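Local coordinates for hypothetical protein PH1952 (Pyrococcus horikoshii, PDB 1ZJJ) that is a haloacid dehalogenase-like protein that binds a magnesium ion and is probably a phosphatase, although its substrate is not established, at residues D9-R14 / W206-R211; D210-D215 / G232-E237. All blocks are in the same frame, centred on the assembly; numbering follows the deposited sequence.

Interaction 1. Residues D9-R14 / W206-R211. With MG (magnesium ion), chain D.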
loop_
_atom_site.group_PDB
_atom_site.type_symbol
_atom_site.label_atom_id
_atom_site.label_comp_id
_atom_site.label_asym_id
_atom_site.label_seq_id
_atom_site.Cartn_x
_atom_site.Cartn_y
_atom_site.Cartn_z
ATOM N N ASP B 9 -21.588 10.938 3.020
ATOM C CA ASP B 9 -21.610 10.057 4.189
ATOM C C ASP B 9 -21.155 10.780 5.461
ATOM O O ASP B 9 -20.080 11.365 5.497
ATOM C CB ASP B 9 -20.727 8.829 3.954
ATOM C CG ASP B 9 -21.017 7.714 4.940
ATOM O OD1 ASP B 9 -20.178 6.797 5.080
ATOM O OD2 ASP B 9 -22.099 7.751 5.568
ATOM N N GLY B 10 -21.978 10.735 6.503
ATOM C CA GLY B 10 -21.628 11.405 7.744
ATOM C C GLY B 10 -22.116 12.845 7.758
ATOM O O GLY B 10 -21.974 13.545 8.757
ATOM N N VAL B 11 -22.702 13.279 6.645
ATOM C CA VAL B 11 -23.210 14.638 6.509
ATOM C C VAL B 11 -24.695 14.659 6.118
ATOM O O VAL B 11 -25.522 15.249 6.813
ATOM C CB VAL B 11 -22.387 15.420 5.451
ATOM C CG1 VAL B 11 -22.885 16.864 5.338
ATOM C CG2 VAL B 11 -20.906 15.404 5.840
ATOM N N LEU B 12 -25.029 14.004 5.011
ATOM C CA LEU B 12 -26.413 13.970 4.539
ATOM C C LEU B 12 -27.132 12.735 5.061
ATOM O O LEU B 12 -28.362 12.641 5.019
ATOM C CB LEU B 12 -26.443 13.985 3.009
ATOM C CG LEU B 12 -25.786 15.203 2.348
ATOM C CD1 LEU B 12 -25.863 15.071 0.827
ATOM C CD2 LEU B 12 -26.486 16.472 2.808
ATOM N N TYR B 13 -26.346 11.783 5.539
ATOM C CA TYR B 13 -26.859 10.542 6.089
ATOM C C TYR B 13 -25.677 9.847 6.736
ATOM O O TYR B 13 -24.536 10.268 6.567
ATOM C CB TYR B 13 -27.452 9.669 4.977
ATOM C CG TYR B 13 -26.479 9.341 3.863
ATOM C CD1 TYR B 13 -25.523 8.336 4.013
ATOM C CD2 TYR B 13 -26.510 10.046 2.658
ATOM C CE1 TYR B 13 -24.621 8.038 2.991
ATOM C CE2 TYR B 13 -25.615 9.762 1.631
ATOM C CZ TYR B 13 -24.675 8.758 1.800
ATOM O OH TYR B 13 -23.809 8.482 0.764
ATOM N N ARG B 14 -25.946 8.798 7.495
ATOM C CA ARG B 14 -24.874 8.065 8.132
ATOM C C ARG B 14 -25.116 6.583 7.894
ATOM O O ARG B 14 -25.926 5.956 8.569
ATOM C CB ARG B 14 -24.810 8.422 9.623
ATOM C CG ARG B 14 -26.144 8.606 10.330
ATOM C CD ARG B 14 -25.923 9.494 11.547
ATOM N NE ARG B 14 -24.652 9.196 12.211
ATOM C CZ ARG B 14 -24.496 8.236 13.115
ATOM N NH1 ARG B 14 -25.537 7.492 13.455
ATOM N NH2 ARG B 14 -23.313 8.024 13.687
ATOM N N TRP B 206 -18.962 27.389 0.020
ATOM C CA TRP B 206 -18.970 26.854 1.380
ATOM C C TRP B 206 -18.821 25.337 1.254
ATOM O O TRP B 206 -19.416 24.723 0.367
ATOM C CB TRP B 206 -20.293 27.135 2.090
ATOM C CG TRP B 206 -20.524 28.554 2.513
ATOM C CD1 TRP B 206 -19.788 29.656 2.173
ATOM C CD2 TRP B 206 -21.611 29.028 3.316
ATOM N NE1 TRP B 206 -20.357 30.788 2.713
ATOM C CE2 TRP B 206 -21.477 30.430 3.418
ATOM C CE3 TRP B 206 -22.688 28.400 3.957
ATOM C CZ2 TRP B 206 -22.381 31.221 4.137
ATOM C CZ3 TRP B 206 -23.589 29.184 4.672
ATOM C CH2 TRP B 206 -23.429 30.582 4.754
ATOM N N MET B 207 -18.030 24.741 2.136
ATOM C CA MET B 207 -17.815 23.294 2.133
ATOM C C MET B 207 -18.307 22.734 3.463
ATOM O O MET B 207 -17.886 23.182 4.527
ATOM C CB MET B 207 -16.329 22.975 1.970
ATOM C CG MET B 207 -15.992 21.489 1.953
ATOM S SD MET B 207 -16.639 20.661 0.488
ATOM C CE MET B 207 -17.151 19.064 1.181
ATOM N N VAL B 208 -19.205 21.761 3.401
ATOM C CA VAL B 208 -19.741 21.147 4.607
ATOM C C VAL B 208 -19.335 19.675 4.645
ATOM O O VAL B 208 -19.705 18.898 3.757
ATOM C CB VAL B 208 -21.280 21.239 4.641
ATOM C CG1 VAL B 208 -21.804 20.581 5.896
ATOM C CG2 VAL B 208 -21.730 22.696 4.549
ATOM N N GLY B 209 -18.570 19.293 5.665
ATOM C CA GLY B 209 -18.125 17.909 5.767
ATOM C C GLY B 209 -17.951 17.410 7.185
ATOM O O GLY B 209 -18.136 18.161 8.146
ATOM N N ASP B 210 -17.599 16.132 7.322
ATOM C CA ASP B 210 -17.398 15.533 8.639
ATOM C C ASP B 210 -15.970 15.037 8.834
ATOM O O ASP B 210 -15.629 14.560 9.914
ATOM C CB ASP B 210 -18.359 14.364 8.856
ATOM C CG ASP B 210 -18.051 13.199 7.950
ATOM O OD1 ASP B 210 -18.021 13.433 6.730
ATOM O OD2 ASP B 210 -17.835 12.073 8.449
ATOM N N ARG B 211 -15.144 15.132 7.793
ATOM C CA ARG B 211 -13.748 14.699 7.887
ATOM C C ARG B 211 -12.788 15.883 7.795
ATOM O O ARG B 211 -12.848 16.680 6.863
ATOM C CB ARG B 211 -13.405 13.687 6.788
ATOM C CG ARG B 211 -13.982 12.287 7.006
ATOM C CD ARG B 211 -13.627 11.341 5.846
ATOM N NE ARG B 211 -14.382 10.094 5.924
ATOM C CZ ARG B 211 -13.948 8.982 6.514
ATOM N NH1 ARG B 211 -12.749 8.944 7.078
ATOM N NH2 ARG B 211 -14.724 7.906 6.555
HETATM MG MG MG D . -17.946 12.024 4.964
HETATM O O HOH W 1 -17.786 7.901 6.376
HETATM O O HOH W 2 -17.148 10.556 6.329
HETATM O O HOH W 3 -16.020 12.827 4.453
HETATM O O HOH W 4 -17.801 10.736 3.379
#
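Val11 and Asp210 make the broadest contribution to this contact, the valine lying against the end of strand 204-209 while the aspartate turns in beside it to reach the magnesium ion. The two methyls of Val11 divide the work. CG2 approaches Asp210 OD1 to 3.6 Å and also rests on the backbone at Gly209, whereas CG1, held opposite the backbone N by chi1 of -178°, meets Val208 CG1 at 3.9 Å in an apolar touch. Asp210 sends CG between its own backbone N and carbonyl carbon (chi1 68°), which brings OD1 to 2.3 Å from the magnesium. The backbone of the other segment supplies the matching ligand, Asp9 O, also 2.3 Å from the metal. These two oxygens share the ion instead of a hydrogen bond, and no direct hydrogen bond joins the segments. Three waters and Asp7 complete the six ligands, and one of these waters, water 2, donates to Asp210 OD2, an oxygen that also receives the backbone N-H of Val233. A further water accepts from Arg211 NH2 and donates to Asp9 OD1, bridging the two side chains. Gly10 passes so near the carboxylate that a CB on it would clash with Asp210 OD2, and its backbone angles would not suit a side chain either. Asp7, Asp9 and Val11 fit the DxDx(T/V) signature of the haloacid dehalogenase superfamily, in which the first aspartate is the nucleophile and the acidic residue after a later strand completes the magnesium site. The contact thus lies at the C-terminal ends of the parallel strands, where strand 204-209 runs beside strand 2-6; Val11 and Val208 both pack on Val229 of strand 225-229, and Val208 reaches Leu256 of helix 256-261.

Interaction 2. Residues D210-D215 / G232-E237. With MG (magnesium ion), chain D.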
loop_
_atom_site.group_PDB
_atom_site.type_symbol
_atom_site.label_atom_id
_atom_site.label_comp_id
_atom_site.label_asym_id
_atom_site.label_seq_id
_atom_site.Cartn_x
_atom_site.Cartn_y
_atom_site.Cartn_z
ATOM N N ASP B 210 -17.599 16.132 7.322
ATOM C CA ASP B 210 -17.398 15.533 8.639
ATOM C C ASP B 210 -15.970 15.037 8.834
ATOM O O ASP B 210 -15.629 14.560 9.914
ATOM C CB ASP B 210 -18.359 14.364 8.856
ATOM C CG ASP B 210 -18.051 13.199 7.950
ATOM O OD1 ASP B 210 -18.021 13.433 6.730
ATOM O OD2 ASP B 210 -17.835 12.073 8.449
ATOM N N ARG B 211 -15.144 15.132 7.793
ATOM C CA ARG B 211 -13.748 14.699 7.887
ATOM C C ARG B 211 -12.788 15.883 7.795
ATOM O O ARG B 211 -12.848 16.680 6.863
ATOM C CB ARG B 211 -13.405 13.687 6.788
ATOM C CG ARG B 211 -13.982 12.287 7.006
ATOM C CD ARG B 211 -13.627 11.341 5.846
ATOM N NE ARG B 211 -14.382 10.094 5.924
ATOM C CZ ARG B 211 -13.948 8.982 6.514
ATOM N NH1 ARG B 211 -12.749 8.944 7.078
ATOM N NH2 ARG B 211 -14.724 7.906 6.555
ATOM N N LEU B 212 -11.892 15.980 8.767
ATOM C CA LEU B 212 -10.922 17.063 8.805
ATOM C C LEU B 212 -9.859 16.944 7.721
ATOM O O LEU B 212 -9.536 17.922 7.046
ATOM C CB LEU B 212 -10.264 17.110 10.188
ATOM C CG LEU B 212 -11.145 17.698 11.297
ATOM C CD1 LEU B 212 -10.728 17.158 12.659
ATOM C CD2 LEU B 212 -11.046 19.228 11.253
ATOM N N ASP B 213 -9.325 15.738 7.554
ATOM C CA ASP B 213 -8.281 15.467 6.571
ATOM C C ASP B 213 -8.674 15.625 5.103
ATOM O O ASP B 213 -7.806 15.822 4.257
ATOM C CB ASP B 213 -7.729 14.063 6.794
ATOM C CG ASP B 213 -8.792 13.001 6.649
ATOM O OD1 ASP B 213 -9.060 12.581 5.508
ATOM O OD2 ASP B 213 -9.374 12.602 7.678
ATOM N N THR B 214 -9.962 15.525 4.780
ATOM C CA THR B 214 -10.377 15.699 3.391
ATOM C C THR B 214 -11.286 16.915 3.218
ATOM O O THR B 214 -10.917 17.888 2.560
ATOM C CB THR B 214 -11.115 14.453 2.841
ATOM O OG1 THR B 214 -12.199 14.111 3.708
ATOM C CG2 THR B 214 -10.164 13.281 2.719
ATOM N N ASP B 215 -12.466 16.861 3.829
ATOM C CA ASP B 215 -13.426 17.952 3.719
ATOM C C ASP B 215 -12.912 19.310 4.200
ATOM O O ASP B 215 -12.888 20.275 3.436
ATOM C CB ASP B 215 -14.706 17.587 4.472
ATOM C CG ASP B 215 -15.346 16.327 3.941
ATOM O OD1 ASP B 215 -15.442 16.193 2.705
ATOM O OD2 ASP B 215 -15.754 15.476 4.751
ATOM N N GLY B 232 -20.715 12.919 11.755
ATOM C CA GLY B 232 -19.835 11.968 11.103
ATOM C C GLY B 232 -18.633 11.440 11.861
ATOM O O GLY B 232 -18.725 11.089 13.037
ATOM N N VAL B 233 -17.497 11.401 11.168
ATOM C CA VAL B 233 -16.246 10.876 11.708
ATOM C C VAL B 233 -15.511 11.744 12.731
ATOM O O VAL B 233 -14.968 11.227 13.703
ATOM C CB VAL B 233 -15.257 10.540 10.552
ATOM C CG1 VAL B 233 -13.943 10.019 11.115
ATOM C CG2 VAL B 233 -15.871 9.504 9.633
ATOM N N SER B 234 -15.504 13.054 12.519
ATOM C CA SER B 234 -14.796 13.965 13.412
ATOM C C SER B 234 -15.572 14.503 14.612
ATOM O O SER B 234 -16.800 14.555 14.611
ATOM C CB SER B 234 -14.260 15.143 12.602
ATOM O OG SER B 234 -13.464 14.695 11.524
ATOM N N SER B 235 -14.823 14.913 15.631
ATOM C CA SER B 235 -15.386 15.475 16.857
ATOM C C SER B 235 -14.661 16.778 17.177
ATOM O O SER B 235 -13.606 17.054 16.614
ATOM C CB SER B 235 -15.208 14.497 18.016
ATOM O OG SER B 235 -13.832 14.229 18.232
ATOM N N LEU B 236 -15.214 17.572 18.087
ATOM C CA LEU B 236 -14.590 18.849 18.450
ATOM C C LEU B 236 -13.117 18.644 18.817
ATOM O O LEU B 236 -12.244 19.470 18.483
ATOM C CB LEU B 236 -15.315 19.470 19.638
ATOM C CG LEU B 236 -16.322 20.618 19.455
ATOM C CD1 LEU B 236 -15.615 21.853 18.897
ATOM C CD2 LEU B 236 -17.474 20.202 18.547
ATOM N N GLU B 237 -12.864 17.539 19.524
ATOM C CA GLU B 237 -11.511 17.165 19.947
ATOM C C GLU B 237 -10.516 16.949 18.833
ATOM O O GLU B 237 -9.360 17.343 18.946
ATOM C CB GLU B 237 -11.511 15.894 20.810
ATOM C CG GLU B 237 -12.477 15.881 21.937
ATOM C CD GLU B 237 -13.738 15.153 21.586
ATOM O OE1 GLU B 237 -14.585 15.749 20.895
ATOM O OE2 GLU B 237 -13.870 13.976 21.992
HETATM MG MG MG D . -17.946 12.024 4.964
HETATM O O HOH W 2 -17.148 10.556 6.329
HETATM O O HOH W 3 -16.020 12.827 4.453
HETATM O O HOH W 4 -17.801 10.736 3.379
#
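Val233 sets its CG2 methyl over the centre of the Arg211 guanidinium, 3.6 Å above the plane, so that one face of the flat group is packed against an aliphatic branch. The arginine chain runs extended from CG to NE, carrying the guanidinium alongside the magnesium site, and NE makes a weak bond with water 2, a ligand of the metal. Replacing Arg211 with an alanine is likely to leave the Val233 methyl without this flat partner and water 2 without its weak NE donor. Val233 also fixes the metal-binding carboxylate: its backbone N-H meets Asp210 OD2 at 2.8 Å, nearly straight at 166°, through the lone pair directed away from OD1, while OD1 itself binds the magnesium. Gly232 CA lies 3.3 Å from the same OD2, leaving little room for a side chain at that position. Ser234 takes the backbone carbonyl of Asp210. Its hydroxyl donates to Asp210 O at 2.7 Å, tilted out of the carbonyl plane, while its backbone N reaches the same oxygen at 3.0 Å almost in line with the C=O bond; two donors therefore grip one carbonyl. With chi1 of -55° the hydroxyl stands beside its own backbone N, where it can also take a long, weak bond from Leu212 N. Leu212 lies next to it, CG 3.8 Å from Ser234 OG. On the metal side, Asp215 OD2 accepts Arg211 N and water 3, another magnesium ligand, and its OD1 forms a salt bridge with Lys187, consistent with a second shell that helps position the site. Arg211 is the N-cap residue of helix 212-221, and the loop 232-235 follows strand 225-229 and leads into helix 236-240; Leu212 and Ser234 both touch Met228 of that strand.

How the interactions relate
Interactions 1 and 2 meet at Asp210 and Arg211 and approach the same magnesium from different parts of the fold. Interaction 1 is the buried one: it brings a loop following strand 2-6 to the end of strand 204-209, and relies on metal ligation and valine packing with no direct hydrogen bond. Interaction 2, only partly buried, joins the start of helix 212-221 to the loop after strand 225-229 largely through hydrogen bonds, and includes one solvent-exposed valine, Val233. Beyond Asp210 itself, it contributes second-shell contacts that hold the carboxylate bound to the ion. Metal-bound waters belong to both, and the centres of the two interactions lie about 9 Å apart.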